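Local coordinates for protein myosin-I heavy chain (Dictyostelium discoideum, PDB 5EJY) that is an actin-based motor with ATPase activity that takes part in the early steps of phagocytosis and adhesion, its tail represented here by the first MyTH4-FERM tandem, at residues K57-I62 / R102-C107; F63-H68 / V88-T93; E249-I254 / S269-L274; C414-E419 / K425-A430; N437-D440 / K445-E448. All coordinates share one frame; numbering follows the deposited sequence.

Contact 1 of 5, residues K57-I62 / R102-C107; sequences KVAVEI and RDEIYC
The methyl of Ala59 meets the carboxylate end of Glu104, with Ala59 CB 3.5 Å from Glu104 CD and 3.6 Å from Glu104 CG. A methyl suits this close approach, where the CA atoms of Ala59 and Glu104 come to 6.9 Å and a longer side chain would probably collide with the glutamate. One turn further along helix 53-70, Ile62 repeats the approach with its long branch: its CD1 lies 4.0 Å from CG1 of Ile105, and the two side chains cross at about a right angle. Branched, wholly apolar isoleucines fill this wider part of the interface.

The torsions of Glu104 explain how an acid can lie against a methyl. CG stands opposite the backbone N (chi1 175°), and a bend at the next bond (chi2 80°) lays the carboxylate against the Ala59 methyl. There the oxygens find their partners in a second shell: OE2 accepts from the backbone N of Leu47 and from NE2 of Gln108, OE1 from the backbone N of Leu48 and from NE2 of His50. Gln108 also donates to the carbonyl O of Ala59, joining the helices by a polar route beside the methyl. Ile62 and Ile105 are backed by Phe90 and Ile91 of helix 81-97, within the helical bundle of the MyTH4 domain.

A buried acid is thus gripped by several donors and screened on one side by hydrocarbon, an environment in which the ionised carboxylate would probably be stabilised by the N-H groups pointing at it.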
# COMPACT_ATOMS: atom_id res chain seq x y z
N LYS A 57 -18.98 18.09 22.69
CA LYS A 57 -18.77 17.06 23.70
C LYS A 57 -17.53 16.22 23.39
O LYS A 57 -16.75 15.90 24.29
CB LYS A 57 -19.99 16.13 23.78
CG LYS A 57 -19.81 14.99 24.78
CD LYS A 57 -20.98 14.00 24.76
CE LYS A 57 -20.97 13.13 23.50
NZ LYS A 57 -19.90 12.07 23.52
N VAL A 58 -17.36 15.85 22.13
CA VAL A 58 -16.20 15.07 21.73
C VAL A 58 -14.89 15.85 21.90
O VAL A 58 -13.86 15.29 22.27
CB VAL A 58 -16.35 14.58 20.27
CG1 VAL A 58 -15.03 13.97 19.77
CG2 VAL A 58 -17.50 13.57 20.17
N ALA A 59 -14.92 17.15 21.61
CA ALA A 59 -13.72 17.98 21.78
C ALA A 59 -13.24 17.93 23.23
O ALA A 59 -12.03 17.83 23.50
CB ALA A 59 -13.99 19.41 21.36
N VAL A 60 -14.18 17.99 24.15
CA VAL A 60 -13.87 17.87 25.57
C VAL A 60 -13.28 16.50 25.90
O VAL A 60 -12.33 16.41 26.67
CB VAL A 60 -15.10 18.16 26.46
CG1 VAL A 60 -14.82 17.79 27.91
CG2 VAL A 60 -15.53 19.64 26.34
N GLU A 61 -13.83 15.44 25.31
CA GLU A 61 -13.29 14.10 25.51
C GLU A 61 -11.88 13.97 24.94
O GLU A 61 -11.01 13.31 25.51
CB GLU A 61 -14.20 13.04 24.85
CG GLU A 61 -15.58 12.95 25.46
CD GLU A 61 -16.48 11.99 24.70
OE1 GLU A 61 -16.13 11.58 23.57
OE2 GLU A 61 -17.55 11.64 25.24
N ILE A 62 -11.66 14.57 23.78
CA ILE A 62 -10.34 14.55 23.15
C ILE A 62 -9.31 15.15 24.10
O ILE A 62 -8.21 14.62 24.27
CB ILE A 62 -10.36 15.31 21.80
CG1 ILE A 62 -11.03 14.43 20.73
CG2 ILE A 62 -8.94 15.74 21.40
CD1 ILE A 62 -11.39 15.13 19.42
N ARG A 102 -10.64 18.99 13.30
CA ARG A 102 -9.19 18.96 13.12
C ARG A 102 -8.52 20.16 13.77
O ARG A 102 -7.50 20.02 14.47
CB ARG A 102 -8.84 18.89 11.63
CG ARG A 102 -9.26 17.55 11.00
CD ARG A 102 -8.97 17.50 9.53
NE ARG A 102 -9.33 16.20 8.98
CZ ARG A 102 -9.14 15.85 7.71
NH1 ARG A 102 -8.58 16.71 6.88
NH2 ARG A 102 -9.49 14.64 7.29
N ASP A 103 -9.09 21.35 13.54
CA ASP A 103 -8.45 22.55 14.09
C ASP A 103 -8.54 22.56 15.61
O ASP A 103 -7.59 22.95 16.30
CB ASP A 103 -9.02 23.83 13.48
CG ASP A 103 -8.60 24.01 12.03
OD1 ASP A 103 -7.68 23.30 11.56
OD2 ASP A 103 -9.20 24.86 11.35
N GLU A 104 -9.67 22.09 16.13
CA GLU A 104 -9.82 21.87 17.57
C GLU A 104 -8.65 21.07 18.15
O GLU A 104 -8.01 21.50 19.11
CB GLU A 104 -11.13 21.13 17.86
CG GLU A 104 -11.32 20.75 19.32
CD GLU A 104 -11.78 21.91 20.18
OE1 GLU A 104 -12.51 22.78 19.67
OE2 GLU A 104 -11.40 21.95 21.38
N ILE A 105 -8.39 19.90 17.56
CA ILE A 105 -7.29 19.05 17.99
C ILE A 105 -5.95 19.78 17.95
O ILE A 105 -5.19 19.75 18.92
CB ILE A 105 -7.21 17.74 17.16
CG1 ILE A 105 -8.48 16.89 17.38
CG2 ILE A 105 -5.94 16.94 17.49
CD1 ILE A 105 -8.79 15.94 16.22
N TYR A 106 -5.66 20.45 16.84
CA TYR A 106 -4.37 21.13 16.75
C TYR A 106 -4.24 22.24 17.80
O TYR A 106 -3.18 22.44 18.36
CB TYR A 106 -4.14 21.70 15.36
CG TYR A 106 -3.53 20.71 14.38
CD1 TYR A 106 -2.16 20.48 14.36
CD2 TYR A 106 -4.33 20.00 13.48
CE1 TYR A 106 -1.60 19.58 13.46
CE2 TYR A 106 -3.77 19.10 12.58
CZ TYR A 106 -2.40 18.90 12.57
OH TYR A 106 -1.83 18.02 11.68
N CYS A 107 -5.33 22.96 18.06
CA CYS A 107 -5.30 24.05 19.04
C CYS A 107 -5.05 23.51 20.43
O CYS A 107 -4.36 24.15 21.23
CB CYS A 107 -6.60 24.86 19.03
SG CYS A 107 -6.78 25.94 17.63

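Contact 2 of 5, residues F63-H68 / V88-T93; sequences FSKVLH and VKFILT
Lys65 lies across the ring of Phe90, the two side chains crossing at about a right angle, so that the aliphatic part of the lysine does the touching. Its CG comes 3.6 Å from Phe90 CD2, and CE sits over one face, 4.0 Å from the ring centroid and 14° off the normal, a CH-pi contact displaced toward the rim. The shape of the lysine makes this possible: CG lies beside the backbone N, the chain bends at chi2 (-60°), and from there it runs out extended above the ring. NZ is carried beyond it, 5.2 Å from the centroid of the Phe90 ring, where any cation-pi attraction is weak; the amine bonds instead to a polyethylene glycol molecule, probably from crystallisation. A lysine suits this partly exposed position because its methylenes can cover an aromatic ring while its charge stays at the surface.

Segments 63-68 and 88-93 run roughly antiparallel, at 144°, their axes approaching to 9.3 Å, and belong to the helical bundle of the MyTH4 domain. Phe90 leaves its helix with CG opposite the backbone N, which swings the ring out toward helix 53-70, where Ile62 also borders it.

Deeper in the interface the contact becomes purely apolar. Ile91 sends its CG1 branch toward the facing helix, and CD1 at the end of that branch packs 3.8 Å from Val66 CG2, the two side chains again crossing steeply. Ile91 CG1 lies 3.9 Å from Lys65 CB, and Leu128 of helix 119-133 packs against Val66.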
# COMPACT_ATOMS: atom_id res chain seq x y z
N PHE A 63 -9.67 16.25 24.75
CA PHE A 63 -8.73 16.88 25.67
C PHE A 63 -8.38 15.95 26.82
O PHE A 63 -7.22 15.84 27.20
CB PHE A 63 -9.25 18.22 26.20
CG PHE A 63 -8.19 19.03 26.90
CD1 PHE A 63 -7.30 19.79 26.18
CD2 PHE A 63 -8.07 18.99 28.28
CE1 PHE A 63 -6.30 20.54 26.83
CE2 PHE A 63 -7.08 19.72 28.93
CZ PHE A 63 -6.20 20.49 28.21
N SER A 64 -9.37 15.26 27.36
CA SER A 64 -9.10 14.23 28.36
C SER A 64 -8.14 13.16 27.84
O SER A 64 -7.27 12.69 28.59
CB SER A 64 -10.39 13.60 28.87
OG SER A 64 -11.26 14.60 29.37
N LYS A 65 -8.29 12.76 26.58
CA LYS A 65 -7.37 11.78 25.99
C LYS A 65 -5.95 12.34 25.86
O LYS A 65 -4.97 11.62 26.08
CB LYS A 65 -7.86 11.29 24.62
CG LYS A 65 -9.26 10.70 24.61
CD LYS A 65 -9.40 9.49 25.51
CE LYS A 65 -10.78 8.85 25.32
NZ LYS A 65 -11.12 7.90 26.41
N VAL A 66 -5.84 13.61 25.48
CA VAL A 66 -4.54 14.29 25.44
C VAL A 66 -3.88 14.25 26.82
O VAL A 66 -2.73 13.81 26.97
CB VAL A 66 -4.69 15.76 24.98
CG1 VAL A 66 -3.36 16.52 25.12
CG2 VAL A 66 -5.21 15.84 23.53
N LEU A 67 -4.60 14.69 27.84
CA LEU A 67 -4.08 14.64 29.20
C LEU A 67 -3.65 13.23 29.57
O LEU A 67 -2.58 13.03 30.17
CB LEU A 67 -5.13 15.14 30.19
CG LEU A 67 -5.44 16.64 30.12
CD1 LEU A 67 -6.57 17.01 31.07
CD2 LEU A 67 -4.19 17.42 30.42
N HIS A 68 -4.49 12.26 29.23
CA HIS A 68 -4.17 10.86 29.54
C HIS A 68 -2.87 10.40 28.90
O HIS A 68 -2.07 9.71 29.54
CB HIS A 68 -5.31 9.95 29.11
CG HIS A 68 -5.17 8.54 29.60
ND1 HIS A 68 -4.51 7.57 28.87
CD2 HIS A 68 -5.58 7.94 30.74
CE1 HIS A 68 -4.53 6.43 29.55
NE2 HIS A 68 -5.17 6.64 30.68
N VAL A 88 -4.51 7.92 21.71
CA VAL A 88 -4.06 8.47 20.43
C VAL A 88 -5.00 8.05 19.29
O VAL A 88 -5.42 8.88 18.47
CB VAL A 88 -2.61 8.07 20.11
CG1 VAL A 88 -2.20 8.56 18.73
CG2 VAL A 88 -1.66 8.61 21.16
N LYS A 89 -5.35 6.77 19.25
CA LYS A 89 -6.27 6.24 18.25
C LYS A 89 -7.61 6.97 18.31
O LYS A 89 -8.21 7.27 17.28
CB LYS A 89 -6.48 4.74 18.47
CG LYS A 89 -5.26 3.88 18.18
CD LYS A 89 -4.92 3.88 16.70
CE LYS A 89 -3.82 2.88 16.37
NZ LYS A 89 -4.30 1.47 16.28
N PHE A 90 -8.08 7.23 19.51
CA PHE A 90 -9.35 7.93 19.66
C PHE A 90 -9.29 9.31 19.00
O PHE A 90 -10.13 9.67 18.17
CB PHE A 90 -9.71 8.06 21.15
CG PHE A 90 -11.00 8.77 21.39
CD1 PHE A 90 -12.19 8.07 21.46
CD2 PHE A 90 -11.03 10.14 21.55
CE1 PHE A 90 -13.39 8.72 21.69
CE2 PHE A 90 -12.23 10.81 21.77
CZ PHE A 90 -13.41 10.10 21.84
N ILE A 91 -8.27 10.08 19.39
CA ILE A 91 -8.05 11.41 18.84
C ILE A 91 -7.97 11.43 17.31
O ILE A 91 -8.65 12.21 16.66
CB ILE A 91 -6.76 12.03 19.41
CG1 ILE A 91 -6.89 12.19 20.93
CG2 ILE A 91 -6.47 13.38 18.76
CD1 ILE A 91 -5.64 12.63 21.61
N LEU A 92 -7.11 10.57 16.76
CA LEU A 92 -6.85 10.56 15.32
C LEU A 92 -8.05 10.04 14.53
O LEU A 92 -8.28 10.48 13.40
CB LEU A 92 -5.61 9.72 15.01
CG LEU A 92 -4.31 10.19 15.64
CD1 LEU A 92 -3.17 9.28 15.17
CD2 LEU A 92 -4.06 11.65 15.29
N THR A 93 -8.79 9.10 15.10
CA THR A 93 -9.97 8.57 14.41
C THR A 93 -11.02 9.67 14.29
O THR A 93 -11.62 9.86 13.22
CB THR A 93 -10.57 7.35 15.15
OG1 THR A 93 -9.55 6.35 15.31
CG2 THR A 93 -11.72 6.75 14.35

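Contact 3 of 5, residues E249-I254 / S269-L274; sequences ESFNGI and SKVENL
Strand and helix pack here in the ubiquitin-like first lobe of the FERM domain, where helix 264-277 lies against the mixed sheet close to the turn that ends strand 245-251. Phe251 and Glu249, two residues apart on the strand, both point toward the helix and meet Lys270, Val271 and Leu274, one turn of it. The axes of strand 249-251 and helix 269-274 are nearly parallel, 9° apart.

Phe251 supplies the apolar half. Its CZ touches Val271, 3.5 Å from CG2, while CD1 is an equal 3.5 Å from CD2 of Leu274, whose side chain slides past the ring in the opposite direction. A large flat ring suits a place where it must span two helix residues at once; Phe285 of strand 285-291 meets it as well.

Immediately beyond Phe251 the chain reverses in a type I' turn through Asn252 and Gly253, the asparagine being tied to Gln282 and Asn284, which lead into strand 285-291.

In the polar half a buried glutamate meets a lysine that comes in from the surface. Lys270 NZ lies 3.2 Å from OE1 of Glu249, in a salt bridge on that oxygen's syn lone pair. A glutamine in place of Glu249 would probably deprive Lys270 of this countercharge. CG of the glutamate is wedged between its own backbone N and carbonyl carbon (chi1 53°), bringing the carboxylate carbon CD to the edge of the Phe251 ring, in its plane.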
# COMPACT_ATOMS: atom_id res chain seq x y z
N GLU A 249 -0.95 -5.89 -2.26
CA GLU A 249 -1.18 -6.48 -0.95
C GLU A 249 -1.67 -7.91 -1.10
O GLU A 249 -2.42 -8.24 -2.01
CB GLU A 249 -2.17 -5.65 -0.11
CG GLU A 249 -3.46 -5.36 -0.79
CD GLU A 249 -4.40 -4.52 0.07
OE1 GLU A 249 -5.45 -5.06 0.46
OE2 GLU A 249 -4.11 -3.34 0.35
N SER A 250 -1.20 -8.77 -0.20
CA SER A 250 -1.58 -10.17 -0.24
C SER A 250 -2.02 -10.61 1.15
O SER A 250 -1.23 -10.65 2.08
CB SER A 250 -0.41 -11.03 -0.71
OG SER A 250 -0.74 -12.40 -0.71
N PHE A 251 -3.31 -10.92 1.28
CA PHE A 251 -3.86 -11.40 2.54
C PHE A 251 -4.22 -12.86 2.37
O PHE A 251 -5.13 -13.19 1.61
CB PHE A 251 -5.12 -10.63 2.91
CG PHE A 251 -4.87 -9.27 3.46
CD1 PHE A 251 -4.67 -9.09 4.82
CD2 PHE A 251 -4.86 -8.16 2.63
CE1 PHE A 251 -4.46 -7.83 5.33
CE2 PHE A 251 -4.64 -6.90 3.13
CZ PHE A 251 -4.44 -6.73 4.49
N ASN A 252 -3.50 -13.73 3.07
CA ASN A 252 -3.76 -15.16 2.99
C ASN A 252 -3.88 -15.62 1.55
O ASN A 252 -4.78 -16.38 1.19
CB ASN A 252 -5.03 -15.51 3.77
CG ASN A 252 -4.91 -15.20 5.25
OD1 ASN A 252 -3.87 -15.43 5.86
ND2 ASN A 252 -5.98 -14.66 5.84
N GLY A 253 -2.97 -15.12 0.71
CA GLY A 253 -2.88 -15.57 -0.67
C GLY A 253 -3.74 -14.80 -1.65
O GLY A 253 -3.55 -14.90 -2.86
N ILE A 254 -4.70 -14.03 -1.15
CA ILE A 254 -5.55 -13.23 -2.02
C ILE A 254 -4.89 -11.87 -2.30
O ILE A 254 -4.66 -11.10 -1.37
CB ILE A 254 -6.93 -12.98 -1.37
CG1 ILE A 254 -7.57 -14.30 -0.93
CG2 ILE A 254 -7.85 -12.20 -2.32
CD1 ILE A 254 -7.61 -15.35 -2.02
N SER A 269 -2.37 -0.33 8.45
CA SER A 269 -3.55 -0.10 9.28
C SER A 269 -4.62 -1.15 9.01
O SER A 269 -5.26 -1.66 9.94
CB SER A 269 -4.13 1.29 9.02
OG SER A 269 -3.14 2.29 9.26
N LYS A 270 -4.84 -1.46 7.74
CA LYS A 270 -5.85 -2.47 7.37
C LYS A 270 -5.50 -3.85 7.92
O LYS A 270 -6.39 -4.62 8.33
CB LYS A 270 -6.02 -2.56 5.86
CG LYS A 270 -6.61 -1.33 5.23
CD LYS A 270 -7.42 -1.67 3.99
CE LYS A 270 -6.72 -2.72 3.13
NZ LYS A 270 -7.40 -2.87 1.80
N VAL A 271 -4.21 -4.16 7.90
CA VAL A 271 -3.71 -5.42 8.44
C VAL A 271 -4.01 -5.52 9.92
O VAL A 271 -4.51 -6.55 10.40
CB VAL A 271 -2.19 -5.57 8.19
CG1 VAL A 271 -1.63 -6.79 8.94
CG2 VAL A 271 -1.93 -5.69 6.70
N GLU A 272 -3.73 -4.45 10.65
CA GLU A 272 -4.02 -4.39 12.07
C GLU A 272 -5.54 -4.51 12.30
O GLU A 272 -5.98 -5.21 13.21
CB GLU A 272 -3.49 -3.09 12.66
CG GLU A 272 -3.60 -2.99 14.16
CD GLU A 272 -3.05 -1.68 14.70
OE1 GLU A 272 -3.76 -0.65 14.65
OE2 GLU A 272 -1.90 -1.67 15.18
N ASN A 273 -6.33 -3.84 11.46
CA ASN A 273 -7.79 -3.91 11.58
C ASN A 273 -8.31 -5.35 11.40
O ASN A 273 -9.19 -5.80 12.15
CB ASN A 273 -8.47 -3.00 10.54
CG ASN A 273 -8.26 -1.53 10.83
OD1 ASN A 273 -7.94 -1.16 11.95
ND2 ASN A 273 -8.46 -0.68 9.83
N LEU A 274 -7.77 -6.06 10.42
CA LEU A 274 -8.18 -7.43 10.14
C LEU A 274 -7.77 -8.36 11.29
O LEU A 274 -8.53 -9.24 11.69
CB LEU A 274 -7.58 -7.93 8.82
CG LEU A 274 -7.89 -9.39 8.46
CD1 LEU A 274 -9.38 -9.59 8.19
CD2 LEU A 274 -7.06 -9.87 7.27

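Contact 4 of 5, residues C414-E419 / K425-A430; sequences CEHQSE and KNFVLA
Cys414 presses its CB over one face of the Phe427 ring, 3.8 Å from the centroid, in the closely packed half of this antiparallel hairpin, part of the four-stranded sheet of the FERM domain. The two form a hydrogen-bonded pair: Cys414 N gives a bond of 3.0 Å to Phe427 O, and Phe427 N returns one of 3.1 Å to Cys414 O. CG of Phe427 sits between its own N and carbonyl carbon (chi1 57°), which folds the ring back across the partner strand. Its CE1 thereby reaches 3.7 Å from His416 CD2, at the imidazole edge. Small and with a readily polarisable sulfur, the cysteine leaves room for the ring, and its SG packs 3.7 Å from Leu429 CG. An alanine at Phe427 is likely to uncover Cys414 CB and leave the imidazole edge of His416 without the CE1 carbon that meets it.

The other face is looser and wetter. Glu415 and Asn426 lie side by side as a non-hydrogen-bonded pair, their flat groups almost perpendicular, and a water lies within bonding distance of Asn426 OD1 and Cys414 O, shared with other acceptors. Polar residues suit this outward face. Beyond it, His416 N bonds to Lys425 O, 3.0 Å away.

His416 is also held by Ser418 N and Tyr423 O. Strand 476-480 flanks one side, bonding to Glu415 and packing on Phe427, while strand 435-440 continues the sheet beyond strand 426-432.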
# COMPACT_ATOMS: atom_id res chain seq x y z
N CYS A 414 -11.98 -13.64 -13.97
CA CYS A 414 -13.32 -13.09 -14.02
C CYS A 414 -14.41 -14.14 -14.17
O CYS A 414 -14.15 -15.31 -14.47
CB CYS A 414 -13.47 -12.10 -15.19
SG CYS A 414 -12.32 -10.74 -15.20
N GLU A 415 -15.64 -13.69 -13.98
CA GLU A 415 -16.80 -14.49 -14.35
C GLU A 415 -17.90 -13.56 -14.83
O GLU A 415 -17.87 -12.36 -14.59
CB GLU A 415 -17.26 -15.36 -13.18
CG GLU A 415 -17.72 -14.59 -11.97
CD GLU A 415 -17.87 -15.49 -10.75
OE1 GLU A 415 -16.98 -16.34 -10.53
OE2 GLU A 415 -18.87 -15.35 -10.02
N HIS A 416 -18.89 -14.11 -15.54
CA HIS A 416 -20.00 -13.30 -15.99
C HIS A 416 -21.30 -14.08 -15.78
O HIS A 416 -21.28 -15.29 -15.55
CB HIS A 416 -19.84 -12.88 -17.46
CG HIS A 416 -20.19 -13.95 -18.44
ND1 HIS A 416 -21.49 -14.18 -18.85
CD2 HIS A 416 -19.42 -14.86 -19.08
CE1 HIS A 416 -21.50 -15.18 -19.71
NE2 HIS A 416 -20.26 -15.62 -19.87
N GLN A 417 -22.41 -13.36 -15.84
CA GLN A 417 -23.72 -13.95 -15.59
C GLN A 417 -24.67 -13.66 -16.74
O GLN A 417 -25.88 -13.59 -16.53
CB GLN A 417 -24.30 -13.38 -14.30
CG GLN A 417 -23.41 -13.54 -13.10
CD GLN A 417 -24.08 -13.09 -11.81
OE1 GLN A 417 -24.92 -12.18 -11.81
NE2 GLN A 417 -23.71 -13.73 -10.71
N SER A 418 -24.15 -13.48 -17.95
CA SER A 418 -25.00 -13.06 -19.05
C SER A 418 -25.63 -14.26 -19.73
O SER A 418 -25.01 -15.32 -19.82
CB SER A 418 -24.24 -12.25 -20.10
OG SER A 418 -25.04 -12.13 -21.28
N GLU A 419 -26.85 -14.08 -20.21
CA GLU A 419 -27.56 -15.15 -20.90
C GLU A 419 -27.53 -14.94 -22.41
O GLU A 419 -28.15 -15.70 -23.17
CB GLU A 419 -29.00 -15.25 -20.40
N LYS A 425 -18.77 -19.14 -18.35
CA LYS A 425 -19.03 -18.34 -17.16
C LYS A 425 -17.74 -17.88 -16.52
O LYS A 425 -17.65 -16.75 -16.02
CB LYS A 425 -19.83 -19.14 -16.13
CG LYS A 425 -19.62 -18.64 -14.70
CD LYS A 425 -20.37 -19.46 -13.66
CE LYS A 425 -20.01 -18.98 -12.26
NZ LYS A 425 -20.68 -19.78 -11.20
N ASN A 426 -16.75 -18.76 -16.50
CA ASN A 426 -15.45 -18.44 -15.94
C ASN A 426 -14.45 -18.22 -17.05
O ASN A 426 -14.30 -19.06 -17.94
CB ASN A 426 -14.98 -19.55 -15.00
CG ASN A 426 -15.98 -19.85 -13.90
OD1 ASN A 426 -15.99 -19.20 -12.85
ND2 ASN A 426 -16.83 -20.84 -14.14
N PHE A 427 -13.78 -17.07 -17.02
CA PHE A 427 -12.81 -16.76 -18.05
C PHE A 427 -11.69 -15.90 -17.44
O PHE A 427 -11.74 -15.54 -16.26
CB PHE A 427 -13.48 -16.03 -19.21
CG PHE A 427 -14.19 -14.76 -18.80
CD1 PHE A 427 -15.46 -14.81 -18.26
CD2 PHE A 427 -13.58 -13.52 -18.95
CE1 PHE A 427 -16.12 -13.65 -17.88
CE2 PHE A 427 -14.22 -12.35 -18.57
CZ PHE A 427 -15.51 -12.41 -18.03
N VAL A 428 -10.70 -15.59 -18.26
CA VAL A 428 -9.59 -14.75 -17.82
C VAL A 428 -9.59 -13.56 -18.75
O VAL A 428 -9.81 -13.70 -19.96
CB VAL A 428 -8.26 -15.52 -17.94
CG1 VAL A 428 -7.05 -14.57 -17.88
CG2 VAL A 428 -8.16 -16.60 -16.86
N LEU A 429 -9.41 -12.37 -18.21
CA LEU A 429 -9.08 -11.23 -19.05
C LEU A 429 -7.57 -11.10 -19.07
O LEU A 429 -6.93 -10.97 -18.02
CB LEU A 429 -9.74 -9.94 -18.54
CG LEU A 429 -11.26 -9.89 -18.68
CD1 LEU A 429 -11.81 -8.53 -18.26
CD2 LEU A 429 -11.66 -10.20 -20.13
N ALA A 430 -7.00 -11.17 -20.26
CA ALA A 430 -5.56 -11.01 -20.43
C ALA A 430 -5.33 -9.71 -21.17
O ALA A 430 -5.64 -9.60 -22.36
CB ALA A 430 -4.99 -12.19 -21.21
O HOH W 1 -13.91 -17.41 -12.25

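Contact 5 of 5, residues N437-D440 / K445-E448; sequences NIYD and KMLE
A classic beta bulge interrupts this hairpin, because Leu447 and Glu448 both face Ile438. The hairpin lies at the edge of the four-stranded antiparallel sheet in the FERM domain. Ile438 bonds to each of the two bulge residues: Leu447 N reaches Ile438 O at 2.7 Å, nearly straight in line with the carbonyl, and Ile438 N bonds to Glu448 O at 2.9 Å. The extra residue shifts the register by one, after which Asp440 N bonds to Lys445 O at 2.8 Å; the return bond from Lys445 N is weak.

Tyr439 and Met446 form a non-hydrogen-bonded pair, their side chains together on one face. The opposite face carries Ile438 beside the CB of Glu448, whose carboxylate leads away to the hydroxyl of Tyr423. CD1 of Leu447 packs on CB of Asp440, while the aspartate's OD1 accepts from the backbone N of Ala442 in the turn.

Methionine suits its place by flexibility: a bend at chi2 (-70°) folds the chain back over the neighbouring strand. The result is a Met-aromatic contact in which SD of Met446 lies at the ring edge, 3.7 Å from Tyr439 CD1. On the same strand, Asn437 CB is also 3.7 Å from Met446 SD.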
# COMPACT_ATOMS: atom_id res chain seq x y z
N ASN A 437 -8.14 -9.11 -23.87
CA ASN A 437 -8.36 -10.43 -24.42
C ASN A 437 -9.13 -11.37 -23.50
O ASN A 437 -8.78 -11.59 -22.34
CB ASN A 437 -7.02 -11.04 -24.83
CG ASN A 437 -6.24 -10.10 -25.74
OD1 ASN A 437 -6.65 -9.85 -26.87
ND2 ASN A 437 -5.12 -9.57 -25.24
N ILE A 438 -10.21 -11.93 -24.03
CA ILE A 438 -10.97 -12.92 -23.30
C ILE A 438 -10.37 -14.28 -23.59
O ILE A 438 -10.29 -14.71 -24.75
CB ILE A 438 -12.47 -12.91 -23.73
CG1 ILE A 438 -13.08 -11.52 -23.45
CG2 ILE A 438 -13.23 -13.98 -22.98
CD1 ILE A 438 -14.46 -11.28 -24.11
N TYR A 439 -9.96 -14.96 -22.53
CA TYR A 439 -9.21 -16.19 -22.63
C TYR A 439 -9.91 -17.27 -21.83
O TYR A 439 -10.41 -17.02 -20.74
CB TYR A 439 -7.81 -15.96 -22.09
CG TYR A 439 -6.92 -17.18 -22.02
CD1 TYR A 439 -6.19 -17.59 -23.13
CD2 TYR A 439 -6.77 -17.88 -20.84
CE1 TYR A 439 -5.36 -18.68 -23.07
CE2 TYR A 439 -5.94 -18.98 -20.76
CZ TYR A 439 -5.23 -19.37 -21.88
OH TYR A 439 -4.40 -20.47 -21.82
N ASP A 440 -9.95 -18.48 -22.39
CA ASP A 440 -10.59 -19.58 -21.69
C ASP A 440 -9.53 -20.51 -21.12
O ASP A 440 -8.87 -21.24 -21.87
CB ASP A 440 -11.50 -20.37 -22.64
CG ASP A 440 -12.28 -21.44 -21.92
OD1 ASP A 440 -12.00 -21.70 -20.74
OD2 ASP A 440 -13.19 -22.03 -22.55
N LYS A 445 -7.39 -21.26 -24.86
CA LYS A 445 -7.58 -20.52 -26.10
C LYS A 445 -8.15 -19.13 -25.88
O LYS A 445 -9.02 -18.93 -25.04
CB LYS A 445 -8.51 -21.31 -27.04
CG LYS A 445 -7.97 -22.67 -27.42
CD LYS A 445 -8.88 -23.38 -28.39
CE LYS A 445 -8.30 -24.72 -28.81
NZ LYS A 445 -9.14 -25.36 -29.86
N MET A 446 -7.65 -18.18 -26.67
CA MET A 446 -8.22 -16.84 -26.74
C MET A 446 -9.54 -16.90 -27.48
O MET A 446 -9.66 -17.59 -28.50
CB MET A 446 -7.28 -15.90 -27.49
CG MET A 446 -5.96 -15.63 -26.79
SD MET A 446 -6.20 -14.62 -25.32
CE MET A 446 -4.52 -14.55 -24.67
N LEU A 447 -10.53 -16.16 -26.99
CA LEU A 447 -11.87 -16.21 -27.56
C LEU A 447 -12.22 -14.93 -28.31
O LEU A 447 -12.94 -14.97 -29.31
CB LEU A 447 -12.91 -16.47 -26.48
CG LEU A 447 -12.79 -17.80 -25.74
CD1 LEU A 447 -13.90 -17.91 -24.72
CD2 LEU A 447 -12.83 -18.98 -26.72
N GLU A 448 -11.70 -13.80 -27.83
CA GLU A 448 -12.04 -12.51 -28.41
C GLU A 448 -11.05 -11.46 -27.97
O GLU A 448 -10.52 -11.53 -26.86
CB GLU A 448 -13.45 -12.10 -27.96
CG GLU A 448 -13.98 -10.84 -28.62
CD GLU A 448 -15.50 -10.77 -28.57
OE1 GLU A 448 -16.15 -11.84 -28.52
OE2 GLU A 448 -16.04 -9.64 -28.58

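How the contacts relate
From the N terminus, helix 53-70 serves contacts 1 and 2. Contact 2 closes a loop onto helix 81-97 that lies wholly within the longer loop closed by contact 1 onto helix 102-112, and the two touch where Ile62 meets Phe90 and Ile91, knitting three MyTH4 helices together. The rest follow in series. Contact 3 closes a short loop in the ubiquitin-like lobe of the FERM domain, and its Glu272 forms a salt bridge with Lys89 of contact 2, bridging MyTH4 and FERM. Contacts 4 and 5 are successive hairpins in one sheet, joined by backbone bonds between strands 426-432 and 435-440; their centres lie about 10 Å apart.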